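Local coordinates for protein lysine-sensitive aspartokinase 3 (Escherichia coli, PDB 2J0W) that catalyses the ATP-dependent phosphorylation of L-aspartate to 4-phospho-L-aspartate, a step of lysine biosynthesis, and is feedback-inhibited by lysine, at residues Ala15-Met20 with Phe72-Arg77; Arg22-Val27 with Glu128-Arg133; Ile240-Phe245 with Leu288-Thr293; Ala249-Phe254 with Ala390-Asp395. All blocks are in the same frame, centred on the assembly; numbering follows the deposited sequence.

Contact 1 of 4, residues Ala15-Met20 with Phe72-Arg77; sequences ADFDAM and FAILER
One face of the Phe-17 ring is covered by Arg-77, whose CB stands 3.7 Å from the ring centroid and only 9° off the ring normal, a CH-pi contact. The guanidinium of the same arginine does not stack. Its plane is turned 71° from that of the ring, and Phe-17 CD1 lies at its edge, 3.3 Å from Arg-77 NE. Bends at chi2 (-99°) and chi3 fold the arginine chain back across the phenyl group instead of letting it run straight past, which leaves Arg-77 NH2 3.5 Å from Asp-18 OD1. That salt bridge is long, with carboxylate and guanidinium almost perpendicular. Beneath this lid Ile-74 fills the step between the segments: its CG1 packs on the backbone at Phe-17 N, while its CG2 meets Met-20 CE at 3.7 Å. A branched aliphatic chain suits the place because its two arms serve the backbone and the thioether separately. Asp-16 caps helix 17-27, its OD1 accepting from Ala-19 N at 2.9 Å, as expected of an aspartate at the N-cap. Met-20 and Phe-17 also reach Ile-129, so the start of helix 17-27 packs against both helix 57-75 and helix 108-131 of the amino acid kinase domain. The chemistry implies that apolar packing carries the contact, with the arginine serving mostly through its hydrocarbon part and its charge only loosely matched by Asp-18.

Contact 2 of 4, residues Arg22-Val27 with Glu128-Arg133; sequences RSADIV and EILRER
Arg-133 grips Asp-25 end-on, with NH1 and NH2 both donating to the single oxygen OD1, at 2.8 Å from NH1 and 3.0 Å from NH2. Within the amino acid kinase fold this salt bridge ties helix 17-27 to the turn that follows helix 108-131. The acceptor lies close to the guanidinium plane, yet both nitrogens come to OD1 from the same face of the carboxylate, whose plane is tilted 37° from theirs. Because the arginine chain is extended from CG to NE (chi2 -174°, chi3 173°), it spans the gap to the aspartate; NH2 also donates to Asn-21 OD1, which helps fix the rotation of the group. A methionine here would probably leave the Asp-25 carboxylate without its mate and Asn-21 without this donor. Inward of the charges the packing is apolar. Ala-24 turns its methyl toward helix 108-131, and so small a side chain lets the backbones approach to 6.7 Å between Ala-24 CA and Leu-130 CA. Over that methyl lies one face of the guanidinium, and Ile-129 CG2 lies 4.0 Å from Ala-24 CB. Closer still, Leu-130 CD2 rests 3.5 Å from Ala-24 CB.

Contact 3 of 4, residues Ile240-Phe245 with Leu288-Thr293; sequences IDEIAF and LVCNKT
With CG beside its backbone N (chi1 -72°), Phe-245 swings its ring back over the end of strand 287-290, where CD1 meets Val-289 CG1 at 3.5 Å. One ring face lies on the peptide joining Cys-290 to Asn-291, the carbonyl carbon of Cys-290 over its centre. Glu-242, its chain extended beyond CG (chi2 -178°), runs alongside Leu-288, pointing the same way. The backbones form a parallel pair with a 28° twist. Ile-243 sits at its middle, donating from N to Leu-288 O at 3.2 Å and accepting at O from Cys-290 N at 3.0 Å. Phe-245 N then donates to Cys-290 O as the chain leaves the strand for helix 245-253. Alternation sorts the side chains: Glu-242, Leu-288, Ala-244 and Cys-290 share one face, while Ile-243 and Val-289, beta-branched residues well suited to strands, touch through their CG2 methyls at 3.8 Å on the other. The small Ala-244 leaves room for the turning chain, its CB 3.4 Å from Asn-291 O. Replacing Phe-245 with a serine would probably open a gap over the Cys-290 peptide and strip Val-289 of its aromatic neighbour. Within the large mixed sheet, strand 287-290 is flanked on its other side by antiparallel strand 274-278. Helix 264-270 packs against Phe-245 and Val-289, whereas Ile-243 faces Ala-248 and Met-251 of helix 245-253.

Contact 4 of 4, residues Ala249-Phe254 with Ala390-Asp395; sequences AEMATF and ALIGND
Here the kinase part of the enzyme meets its regulatory ACT region, beside the nucleotide: Met-251 of helix 245-253 belongs to the ADP pocket, and Ala-390 and Ile-392 stand on strand 386-393. No hydrogen bond crosses between the segments; the join is made by buried hydrocarbon. With CG1 beside its backbone N (chi1 -64°) and an extended chi2, Ile-392 directs its CD1 methyl at the helix, between Glu-250 and Met-251. The exact place of that methyl is doubtful, since it is modelled too close to the helix backbone. An aliphatic isoleucine nonetheless suits a buried, apolar position against a helix. One helical turn on, Phe-254 lays its CB 3.6 Å from Ala-390 CB, and its ring turns an edge toward the end of Ile-392, a looser contact. Alanine's short side chain allows the backbones to come within 6.4 Å, measured between Phe-254 CA and Ala-390 CA. The carboxylate of Glu-250 is buried but satisfied, held by Asn-426 and Ser-423. The side chain of Phe-254 comes to about 4 Å from that of Asp-340, a residue of the inhibitory lysine site, and also packs on Ser-345 of the second subunit, consistent with a place near both the nucleotide and the inhibitor sites. Strand 386-393 runs antiparallel between strands 299-313 and 426-432: Met-251 of the helix touches Ala-301, while Phe-254, just past its end, touches Arg-305 and Cys-428.

In the fold
Contacts 1 and 2 share helix 17-27, lie about 12 Å apart between centres, and touch through Ile-129. Contact 1 is partly buried and lies nearer the surface; contact 2 is buried, with an exposed aspartate at its rim. Both join helices of the kinase domain through an apolar interior edged by an arginine-aspartate pair, short in contact 2 and long in contact 1. Contacts 3 and 4 form a second neighbourhood, touching each other and linked by the direct run from strand 239-244 into helix 245-253. Contact 3 is partly buried and relies on backbone hydrogen bonds within a sheet; contact 4 is wholly buried, crosses from kinase to ACT region, and relies on apolar packing.

Contact 1 of 4, residues Ala15-Met20 with Phe72-Arg77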
loop_
_atom_site.group_PDB
_atom_site.type_symbol
_atom_site.label_atom_id
_atom_site.label_comp_id
_atom_site.label_asym_id
_atom_site.label_seq_id
_atom_site.Cartn_x
_atom_site.Cartn_y
_atom_site.Cartn_z
ATOM N N ALA A 15 -22.669 -29.647 20.615
ATOM C CA ALA A 15 -22.870 -28.965 21.877
ATOM C C ALA A 15 -23.451 -29.899 22.902
ATOM O O ALA A 15 -23.112 -29.827 24.072
ATOM C CB ALA A 15 -23.794 -27.768 21.684
ATOM N N ASP A 16 -24.333 -30.784 22.463
ATOM C CA ASP A 16 -24.960 -31.722 23.384
ATOM C C ASP A 16 -25.348 -33.023 22.713
ATOM O O ASP A 16 -25.217 -33.178 21.496
ATOM C CB ASP A 16 -26.206 -31.100 24.004
ATOM C CG ASP A 16 -27.167 -30.584 22.960
ATOM O OD1 ASP A 16 -27.357 -31.280 21.933
ATOM O OD2 ASP A 16 -27.734 -29.486 23.170
ATOM N N PHE A 17 -25.847 -33.945 23.526
ATOM C CA PHE A 17 -26.266 -35.252 23.051
ATOM C C PHE A 17 -27.102 -35.201 21.758
ATOM O O PHE A 17 -26.727 -35.800 20.748
ATOM C CB PHE A 17 -27.042 -35.965 24.158
ATOM C CG PHE A 17 -27.356 -37.400 23.850
ATOM C CD1 PHE A 17 -28.652 -37.789 23.536
ATOM C CD2 PHE A 17 -26.350 -38.364 23.876
ATOM C CE1 PHE A 17 -28.945 -39.121 23.251
ATOM C CE2 PHE A 17 -26.629 -39.698 23.593
ATOM C CZ PHE A 17 -27.931 -40.078 23.280
ATOM N N ASP A 18 -28.224 -34.483 21.786
ATOM C CA ASP A 18 -29.086 -34.383 20.607
ATOM C C ASP A 18 -28.297 -33.946 19.386
ATOM O O ASP A 18 -28.223 -34.664 18.385
ATOM C CB ASP A 18 -30.225 -33.393 20.856
ATOM C CG ASP A 18 -31.150 -33.841 21.974
ATOM O OD1 ASP A 18 -31.533 -35.035 21.990
ATOM O OD2 ASP A 18 -31.496 -32.997 22.829
ATOM N N ALA A 19 -27.711 -32.755 19.488
ATOM C CA ALA A 19 -26.907 -32.172 18.424
ATOM C C ALA A 19 -25.882 -33.183 17.931
ATOM O O ALA A 19 -25.706 -33.401 16.721
ATOM C CB ALA A 19 -26.199 -30.928 18.950
ATOM N N MET A 20 -25.206 -33.802 18.889
ATOM C CA MET A 20 -24.193 -34.780 18.560
ATOM C C MET A 20 -24.844 -35.849 17.704
ATOM O O MET A 20 -24.259 -36.314 16.734
ATOM C CB MET A 20 -23.613 -35.375 19.839
ATOM C CG MET A 20 -22.190 -35.847 19.684
ATOM S SD MET A 20 -21.187 -35.469 21.135
ATOM C CE MET A 20 -21.196 -36.998 21.951
ATOM N N PHE A 72 -21.308 -34.027 31.263
ATOM C CA PHE A 72 -22.205 -35.018 31.833
ATOM C C PHE A 72 -23.597 -34.964 31.214
ATOM O O PHE A 72 -24.312 -35.960 31.204
ATOM C CB PHE A 72 -22.247 -34.883 33.359
ATOM C CG PHE A 72 -21.110 -35.596 34.051
ATOM C CD1 PHE A 72 -19.789 -35.255 33.774
ATOM C CD2 PHE A 72 -21.356 -36.636 34.942
ATOM C CE1 PHE A 72 -18.729 -35.941 34.370
ATOM C CE2 PHE A 72 -20.299 -37.328 35.544
ATOM C CZ PHE A 72 -18.983 -36.976 35.254
ATOM N N ALA A 73 -23.974 -33.814 30.668
ATOM C CA ALA A 73 -25.278 -33.701 30.030
ATOM C C ALA A 73 -25.343 -34.782 28.960
ATOM O O ALA A 73 -26.389 -35.398 28.736
ATOM C CB ALA A 73 -25.434 -32.334 29.393
ATOM N N ILE A 74 -24.204 -35.002 28.306
ATOM C CA ILE A 74 -24.068 -35.993 27.244
ATOM C C ILE A 74 -23.860 -37.392 27.803
ATOM O O ILE A 74 -24.476 -38.354 27.350
ATOM C CB ILE A 74 -22.857 -35.677 26.377
ATOM C CG1 ILE A 74 -23.054 -34.338 25.670
ATOM C CG2 ILE A 74 -22.612 -36.820 25.410
ATOM C CD1 ILE A 74 -21.767 -33.754 25.170
ATOM N N LEU A 75 -22.958 -37.481 28.772
ATOM C CA LEU A 75 -22.593 -38.721 29.436
ATOM C C LEU A 75 -23.799 -39.466 30.017
ATOM O O LEU A 75 -23.993 -40.651 29.756
ATOM C CB LEU A 75 -21.600 -38.394 30.555
ATOM C CG LEU A 75 -20.796 -39.539 31.157
ATOM C CD1 LEU A 75 -19.865 -40.124 30.098
ATOM C CD2 LEU A 75 -20.001 -39.020 32.347
ATOM N N GLU A 76 -24.599 -38.743 30.797
ATOM C CA GLU A 76 -25.790 -39.284 31.447
ATOM C C GLU A 76 -26.889 -39.742 30.485
ATOM O O GLU A 76 -27.960 -40.144 30.935
ATOM C CB GLU A 76 -26.393 -38.247 32.394
ATOM C CG GLU A 76 -25.497 -37.845 33.550
ATOM C CD GLU A 76 -26.037 -36.657 34.337
ATOM O OE1 GLU A 76 -25.407 -36.309 35.357
ATOM O OE2 GLU A 76 -27.075 -36.073 33.944
ATOM N N ARG A 77 -26.635 -39.684 29.177
ATOM C CA ARG A 77 -27.640 -40.104 28.196
ATOM C C ARG A 77 -27.196 -41.347 27.434
ATOM O O ARG A 77 -27.957 -41.933 26.661
ATOM C CB ARG A 77 -27.918 -38.972 27.208
ATOM C CG ARG A 77 -28.394 -37.685 27.834
ATOM C CD ARG A 77 -29.897 -37.547 27.738
ATOM N NE ARG A 77 -30.335 -37.586 26.347
ATOM C CZ ARG A 77 -31.549 -37.247 25.926
ATOM N NH1 ARG A 77 -32.471 -36.833 26.789
ATOM N NH2 ARG A 77 -31.843 -37.316 24.634
#

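Contact 2 of 4, residues Arg22-Val27 with Glu128-Arg133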
loop_
_atom_site.group_PDB
_atom_site.type_symbol
_atom_site.label_atom_id
_atom_site.label_comp_id
_atom_site.label_asym_id
_atom_site.label_seq_id
_atom_site.Cartn_x
_atom_site.Cartn_y
_atom_site.Cartn_z
ATOM N N ARG A 22 -27.733 -35.491 15.829
ATOM C CA ARG A 22 -28.047 -34.917 14.524
ATOM C C ARG A 22 -26.818 -35.106 13.641
ATOM O O ARG A 22 -26.922 -35.563 12.502
ATOM C CB ARG A 22 -28.345 -33.420 14.630
ATOM C CG ARG A 22 -29.784 -33.057 14.938
ATOM C CD ARG A 22 -29.938 -31.551 15.149
ATOM N NE ARG A 22 -30.091 -31.217 16.563
ATOM C CZ ARG A 22 -29.283 -30.407 17.245
ATOM N NH1 ARG A 22 -28.245 -29.835 16.646
ATOM N NH2 ARG A 22 -29.518 -30.162 18.531
ATOM N N SER A 23 -25.655 -34.764 14.190
ATOM C CA SER A 23 -24.399 -34.873 13.461
ATOM C C SER A 23 -24.016 -36.312 13.149
ATOM O O SER A 23 -23.452 -36.592 12.094
ATOM C CB SER A 23 -23.270 -34.190 14.245
ATOM O OG SER A 23 -23.483 -32.790 14.322
ATOM N N ALA A 24 -24.314 -37.222 14.064
ATOM C CA ALA A 24 -23.984 -38.622 13.838
ATOM C C ALA A 24 -24.826 -39.133 12.677
ATOM O O ALA A 24 -24.344 -39.905 11.838
ATOM C CB ALA A 24 -24.257 -39.444 15.087
ATOM N N ASP A 25 -26.084 -38.700 12.625
ATOM C CA ASP A 25 -26.964 -39.122 11.542
ATOM C C ASP A 25 -26.269 -38.748 10.239
ATOM O O ASP A 25 -25.863 -39.622 9.467
ATOM C CB ASP A 25 -28.330 -38.429 11.636
ATOM C CG ASP A 25 -29.119 -38.842 12.882
ATOM O OD1 ASP A 25 -29.088 -40.035 13.265
ATOM O OD2 ASP A 25 -29.797 -37.974 13.471
ATOM N N ILE A 26 -26.114 -37.443 10.022
ATOM C CA ILE A 26 -25.452 -36.906 8.836
ATOM C C ILE A 26 -24.228 -37.720 8.376
ATOM O O ILE A 26 -24.060 -37.990 7.184
ATOM C CB ILE A 26 -25.003 -35.463 9.095
ATOM C CG1 ILE A 26 -26.223 -34.579 9.342
ATOM C CG2 ILE A 26 -24.192 -34.947 7.922
ATOM C CD1 ILE A 26 -25.894 -33.104 9.343
ATOM N N VAL A 27 -23.372 -38.103 9.318
ATOM C CA VAL A 27 -22.185 -38.881 8.974
ATOM C C VAL A 27 -22.582 -40.218 8.342
ATOM O O VAL A 27 -21.845 -40.787 7.527
ATOM C CB VAL A 27 -21.323 -39.163 10.224
ATOM C CG1 VAL A 27 -20.084 -39.933 9.838
ATOM C CG2 VAL A 27 -20.938 -37.861 10.888
ATOM N N GLU A 128 -18.676 -42.888 21.238
ATOM C CA GLU A 128 -19.637 -43.610 22.056
ATOM C C GLU A 128 -21.045 -43.457 21.510
ATOM O O GLU A 128 -21.839 -44.399 21.546
ATOM C CB GLU A 128 -19.583 -43.125 23.500
ATOM C CG GLU A 128 -18.359 -43.621 24.238
ATOM C CD GLU A 128 -18.124 -45.106 24.016
ATOM O OE1 GLU A 128 -19.009 -45.916 24.375
ATOM O OE2 GLU A 128 -17.056 -45.460 23.472
ATOM N N ILE A 129 -21.364 -42.273 21.003
ATOM C CA ILE A 129 -22.679 -42.068 20.437
ATOM C C ILE A 129 -22.819 -42.887 19.156
ATOM O O ILE A 129 -23.925 -43.280 18.778
ATOM C CB ILE A 129 -22.926 -40.585 20.140
ATOM C CG1 ILE A 129 -23.488 -39.911 21.388
ATOM C CG2 ILE A 129 -23.884 -40.429 18.991
ATOM C CD1 ILE A 129 -24.039 -38.529 21.133
ATOM N N LEU A 130 -21.694 -43.157 18.500
ATOM C CA LEU A 130 -21.708 -43.927 17.264
ATOM C C LEU A 130 -21.760 -45.427 17.508
ATOM O O LEU A 130 -22.400 -46.157 16.745
ATOM C CB LEU A 130 -20.492 -43.587 16.401
ATOM C CG LEU A 130 -20.471 -42.185 15.796
ATOM C CD1 LEU A 130 -19.335 -42.083 14.801
ATOM C CD2 LEU A 130 -21.784 -41.907 15.100
ATOM N N ARG A 131 -21.085 -45.892 18.557
ATOM C CA ARG A 131 -21.096 -47.314 18.892
ATOM C C ARG A 131 -22.394 -47.722 19.590
ATOM O O ARG A 131 -22.731 -48.903 19.658
ATOM C CB ARG A 131 -19.895 -47.660 19.770
ATOM C CG ARG A 131 -18.607 -47.619 19.006
ATOM C CD ARG A 131 -17.446 -48.059 19.845
ATOM N NE ARG A 131 -16.229 -48.126 19.046
ATOM C CZ ARG A 131 -15.028 -48.410 19.537
ATOM N NH1 ARG A 131 -14.878 -48.654 20.834
ATOM N NH2 ARG A 131 -13.975 -48.453 18.730
ATOM N N GLU A 132 -23.117 -46.737 20.106
ATOM C CA GLU A 132 -24.384 -46.992 20.777
ATOM C C GLU A 132 -25.386 -47.336 19.675
ATOM O O GLU A 132 -26.549 -47.650 19.941
ATOM C CB GLU A 132 -24.839 -45.744 21.532
ATOM C CG GLU A 132 -25.931 -45.991 22.552
ATOM C CD GLU A 132 -25.978 -44.914 23.623
ATOM O OE1 GLU A 132 -26.836 -44.006 23.533
ATOM O OE2 GLU A 132 -25.143 -44.981 24.551
ATOM N N ARG A 133 -24.911 -47.276 18.432
ATOM C CA ARG A 133 -25.717 -47.589 17.260
ATOM C C ARG A 133 -25.103 -48.737 16.480
ATOM O O ARG A 133 -25.390 -48.897 15.292
ATOM C CB ARG A 133 -25.800 -46.397 16.321
ATOM C CG ARG A 133 -26.333 -45.135 16.919
ATOM C CD ARG A 133 -26.477 -44.109 15.824
ATOM N NE ARG A 133 -27.142 -42.907 16.300
ATOM C CZ ARG A 133 -27.638 -41.974 15.498
ATOM N NH1 ARG A 133 -27.540 -42.118 14.184
ATOM N NH2 ARG A 133 -28.232 -40.900 16.006
#

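Contact 3 of 4, residues Ile240-Phe245 with Leu288-Thr293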
loop_
_atom_site.group_PDB
_atom_site.type_symbol
_atom_site.label_atom_id
_atom_site.label_comp_id
_atom_site.label_asym_id
_atom_site.label_seq_id
_atom_site.Cartn_x
_atom_site.Cartn_y
_atom_site.Cartn_z
ATOM N N ILE A 240 -25.372 -18.206 -0.775
ATOM C CA ILE A 240 -24.636 -18.308 -2.027
ATOM C C ILE A 240 -24.438 -19.775 -2.344
ATOM O O ILE A 240 -23.555 -20.413 -1.790
ATOM C CB ILE A 240 -23.262 -17.660 -1.895
ATOM C CG1 ILE A 240 -23.435 -16.178 -1.581
ATOM C CG2 ILE A 240 -22.441 -17.928 -3.152
ATOM C CD1 ILE A 240 -22.134 -15.467 -1.355
ATOM N N ASP A 241 -25.251 -20.301 -3.250
ATOM C CA ASP A 241 -25.189 -21.723 -3.589
ATOM C C ASP A 241 -23.840 -22.260 -4.062
ATOM O O ASP A 241 -23.498 -23.412 -3.784
ATOM C CB ASP A 241 -26.274 -22.065 -4.614
ATOM C CG ASP A 241 -27.674 -21.745 -4.106
ATOM O OD1 ASP A 241 -28.027 -22.216 -2.997
ATOM O OD2 ASP A 241 -28.416 -21.034 -4.817
ATOM N N GLU A 242 -23.066 -21.455 -4.780
ATOM C CA GLU A 242 -21.771 -21.946 -5.241
ATOM C C GLU A 242 -20.798 -20.799 -5.470
ATOM O O GLU A 242 -21.181 -19.750 -5.983
ATOM C CB GLU A 242 -21.936 -22.766 -6.531
ATOM C CG GLU A 242 -20.675 -23.517 -6.951
ATOM C CD GLU A 242 -20.843 -24.279 -8.256
ATOM O OE1 GLU A 242 -21.141 -23.637 -9.284
ATOM O OE2 GLU A 242 -20.676 -25.516 -8.248
ATOM N N ILE A 243 -19.538 -21.005 -5.079
ATOM C CA ILE A 243 -18.483 -19.992 -5.214
ATOM C C ILE A 243 -17.128 -20.663 -5.434
ATOM O O ILE A 243 -16.996 -21.873 -5.238
ATOM C CB ILE A 243 -18.367 -19.125 -3.945
ATOM C CG1 ILE A 243 -17.441 -17.941 -4.220
ATOM C CG2 ILE A 243 -17.805 -19.957 -2.793
ATOM C CD1 ILE A 243 -17.400 -16.917 -3.125
ATOM N N ALA A 244 -16.125 -19.868 -5.819
ATOM C CA ALA A 244 -14.769 -20.374 -6.093
ATOM C C ALA A 244 -13.754 -20.030 -5.007
ATOM O O ALA A 244 -13.913 -19.051 -4.254
ATOM C CB ALA A 244 -14.263 -19.856 -7.439
ATOM N N PHE A 245 -12.700 -20.846 -4.961
ATOM C CA PHE A 245 -11.608 -20.720 -3.993
ATOM C C PHE A 245 -11.140 -19.312 -3.632
ATOM O O PHE A 245 -11.350 -18.860 -2.503
ATOM C CB PHE A 245 -10.410 -21.550 -4.461
ATOM C CG PHE A 245 -10.624 -23.029 -4.343
ATOM C CD1 PHE A 245 -11.360 -23.552 -3.276
ATOM C CD2 PHE A 245 -10.052 -23.905 -5.260
ATOM C CE1 PHE A 245 -11.516 -24.911 -3.125
ATOM C CE2 PHE A 245 -10.203 -25.282 -5.119
ATOM C CZ PHE A 245 -10.936 -25.787 -4.049
ATOM N N LEU A 288 -21.207 -24.823 -1.941
ATOM C CA LEU A 288 -20.077 -25.637 -2.341
ATOM C C LEU A 288 -18.983 -24.717 -2.871
ATOM O O LEU A 288 -19.227 -23.831 -3.694
ATOM C CB LEU A 288 -20.479 -26.644 -3.408
ATOM C CG LEU A 288 -19.280 -27.460 -3.904
ATOM C CD1 LEU A 288 -19.580 -28.956 -3.853
ATOM C CD2 LEU A 288 -18.933 -27.011 -5.315
ATOM N N VAL A 289 -17.774 -24.927 -2.372
ATOM C CA VAL A 289 -16.627 -24.128 -2.765
ATOM C C VAL A 289 -15.772 -24.982 -3.677
ATOM O O VAL A 289 -15.342 -26.061 -3.290
ATOM C CB VAL A 289 -15.809 -23.714 -1.523
ATOM C CG1 VAL A 289 -14.585 -22.925 -1.938
ATOM C CG2 VAL A 289 -16.690 -22.892 -0.582
ATOM N N CYS A 290 -15.528 -24.505 -4.889
ATOM C CA CYS A 290 -14.722 -25.267 -5.842
ATOM C C CYS A 290 -13.744 -24.426 -6.655
ATOM O O CYS A 290 -13.653 -23.209 -6.499
ATOM C CB CYS A 290 -15.632 -26.028 -6.795
ATOM S SG CYS A 290 -16.865 -24.962 -7.558
ATOM N N ASN A 291 -13.027 -25.100 -7.542
ATOM C CA ASN A 291 -12.036 -24.450 -8.378
ATOM C C ASN A 291 -12.541 -23.188 -9.074
ATOM O O ASN A 291 -12.049 -22.094 -8.794
ATOM C CB ASN A 291 -11.503 -25.437 -9.413
ATOM C CG ASN A 291 -10.139 -25.047 -9.929
ATOM O OD1 ASN A 291 -9.553 -25.745 -10.758
ATOM N ND2 ASN A 291 -9.619 -23.925 -9.438
ATOM N N LYS A 292 -13.510 -23.333 -9.977
ATOM C CA LYS A 292 -14.055 -22.180 -10.702
ATOM C C LYS A 292 -15.557 -22.276 -10.976
ATOM O O LYS A 292 -16.098 -23.364 -11.161
ATOM C CB LYS A 292 -13.269 -21.966 -12.004
ATOM C CG LYS A 292 -11.923 -21.251 -11.781
ATOM C CD LYS A 292 -10.978 -21.322 -12.988
ATOM C CE LYS A 292 -10.109 -22.587 -12.987
ATOM N NZ LYS A 292 -10.865 -23.861 -13.173
ATOM N N THR A 293 -16.221 -21.122 -11.003
ATOM C CA THR A 293 -17.670 -21.051 -11.200
ATOM C C THR A 293 -18.207 -20.866 -12.616
ATOM O O THR A 293 -17.489 -21.021 -13.607
ATOM C CB THR A 293 -18.284 -19.925 -10.333
ATOM O OG1 THR A 293 -17.338 -18.857 -10.194
ATOM C CG2 THR A 293 -18.680 -20.451 -8.965
#

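Contact 4 of 4, residues Ala249-Phe254 with Ala390-Asp395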
loop_
_atom_site.group_PDB
_atom_site.type_symbol
_atom_site.label_atom_id
_atom_site.label_comp_id
_atom_site.label_asym_id
_atom_site.label_seq_id
_atom_site.Cartn_x
_atom_site.Cartn_y
_atom_site.Cartn_z
ATOM N N ALA A 249 -11.753 -17.618 -0.321
ATOM C CA ALA A 249 -10.476 -17.530 0.358
ATOM C C ALA A 249 -10.348 -16.130 0.920
ATOM O O ALA A 249 -9.997 -15.941 2.085
ATOM C CB ALA A 249 -9.354 -17.797 -0.618
ATOM N N GLU A 250 -10.667 -15.149 0.081
ATOM C CA GLU A 250 -10.589 -13.754 0.477
ATOM C C GLU A 250 -11.715 -13.351 1.422
ATOM O O GLU A 250 -11.551 -12.426 2.225
ATOM C CB GLU A 250 -10.562 -12.848 -0.762
ATOM C CG GLU A 250 -9.154 -12.656 -1.338
ATOM C CD GLU A 250 -9.074 -11.585 -2.427
ATOM O OE1 GLU A 250 -9.800 -10.570 -2.325
ATOM O OE2 GLU A 250 -8.269 -11.748 -3.376
ATOM N N MET A 251 -12.853 -14.042 1.330
ATOM C CA MET A 251 -13.987 -13.766 2.215
ATOM C C MET A 251 -13.575 -14.141 3.626
ATOM O O MET A 251 -13.772 -13.372 4.570
ATOM C CB MET A 251 -15.215 -14.599 1.836
ATOM C CG MET A 251 -16.007 -14.078 0.646
ATOM S SD MET A 251 -17.599 -14.907 0.499
ATOM C CE MET A 251 -18.553 -14.043 1.814
ATOM N N ALA A 252 -13.002 -15.331 3.765
ATOM C CA ALA A 252 -12.578 -15.797 5.072
ATOM C C ALA A 252 -11.521 -14.846 5.612
ATOM O O ALA A 252 -11.643 -14.331 6.724
ATOM C CB ALA A 252 -12.019 -17.215 4.976
ATOM N N THR A 253 -10.507 -14.590 4.794
ATOM C CA THR A 253 -9.416 -13.726 5.189
ATOM C C THR A 253 -9.850 -12.369 5.701
ATOM O O THR A 253 -9.232 -11.824 6.616
ATOM C CB THR A 253 -8.433 -13.520 4.031
ATOM O OG1 THR A 253 -7.920 -14.791 3.613
ATOM C CG2 THR A 253 -7.268 -12.637 4.472
ATOM N N PHE A 254 -10.914 -11.820 5.132
ATOM C CA PHE A 254 -11.371 -10.506 5.560
ATOM C C PHE A 254 -12.519 -10.477 6.549
ATOM O O PHE A 254 -13.089 -9.414 6.805
ATOM C CB PHE A 254 -11.704 -9.650 4.342
ATOM C CG PHE A 254 -10.515 -9.388 3.458
ATOM C CD1 PHE A 254 -10.566 -9.660 2.094
ATOM C CD2 PHE A 254 -9.326 -8.910 3.997
ATOM C CE1 PHE A 254 -9.445 -9.462 1.282
ATOM C CE2 PHE A 254 -8.201 -8.710 3.191
ATOM C CZ PHE A 254 -8.263 -8.988 1.833
ATOM N N ALA A 390 -14.678 -5.335 3.594
ATOM C CA ALA A 390 -14.202 -5.814 2.311
ATOM C C ALA A 390 -15.325 -6.191 1.355
ATOM O O ALA A 390 -16.326 -6.762 1.769
ATOM C CB ALA A 390 -13.312 -7.015 2.531
ATOM N N LEU A 391 -15.157 -5.870 0.078
ATOM C CA LEU A 391 -16.136 -6.239 -0.937
ATOM C C LEU A 391 -15.470 -7.254 -1.836
ATOM O O LEU A 391 -14.442 -6.977 -2.446
ATOM C CB LEU A 391 -16.546 -5.052 -1.792
ATOM C CG LEU A 391 -17.246 -5.515 -3.082
ATOM C CD1 LEU A 391 -18.579 -6.154 -2.744
ATOM C CD2 LEU A 391 -17.450 -4.342 -4.017
ATOM N N ILE A 392 -16.047 -8.434 -1.928
ATOM C CA ILE A 392 -15.458 -9.444 -2.771
ATOM C C ILE A 392 -16.304 -9.691 -3.995
ATOM O O ILE A 392 -17.537 -9.747 -3.923
ATOM C CB ILE A 392 -15.262 -10.742 -2.002
ATOM C CG1 ILE A 392 -14.262 -10.481 -0.884
ATOM C CG2 ILE A 392 -14.792 -11.862 -2.940
ATOM C CD1 ILE A 392 -13.756 -11.718 -0.237
ATOM N N GLY A 393 -15.619 -9.828 -5.124
ATOM C CA GLY A 393 -16.288 -10.065 -6.380
ATOM C C GLY A 393 -15.274 -10.482 -7.416
ATOM O O GLY A 393 -14.307 -11.187 -7.107
ATOM N N ASN A 394 -15.473 -10.021 -8.645
ATOM C CA ASN A 394 -14.579 -10.395 -9.727
ATOM C C ASN A 394 -14.336 -9.258 -10.711
ATOM O O ASN A 394 -15.267 -8.566 -11.124
ATOM C CB ASN A 394 -15.175 -11.614 -10.427
ATOM C CG ASN A 394 -15.592 -12.693 -9.436
ATOM O OD1 ASN A 394 -14.760 -13.458 -8.950
ATOM N ND2 ASN A 394 -16.881 -12.734 -9.106
ATOM N N ASP A 395 -13.071 -9.060 -11.067
ATOM C CA ASP A 395 -12.689 -8.009 -12.006
ATOM C C ASP A 395 -13.161 -6.609 -11.606
ATOM O O ASP A 395 -13.560 -5.809 -12.457
ATOM C CB ASP A 395 -13.216 -8.350 -13.399
ATOM C CG ASP A 395 -12.733 -9.698 -13.881
ATOM O OD1 ASP A 395 -13.095 -10.089 -15.008
ATOM O OD2 ASP A 395 -11.992 -10.369 -13.130
#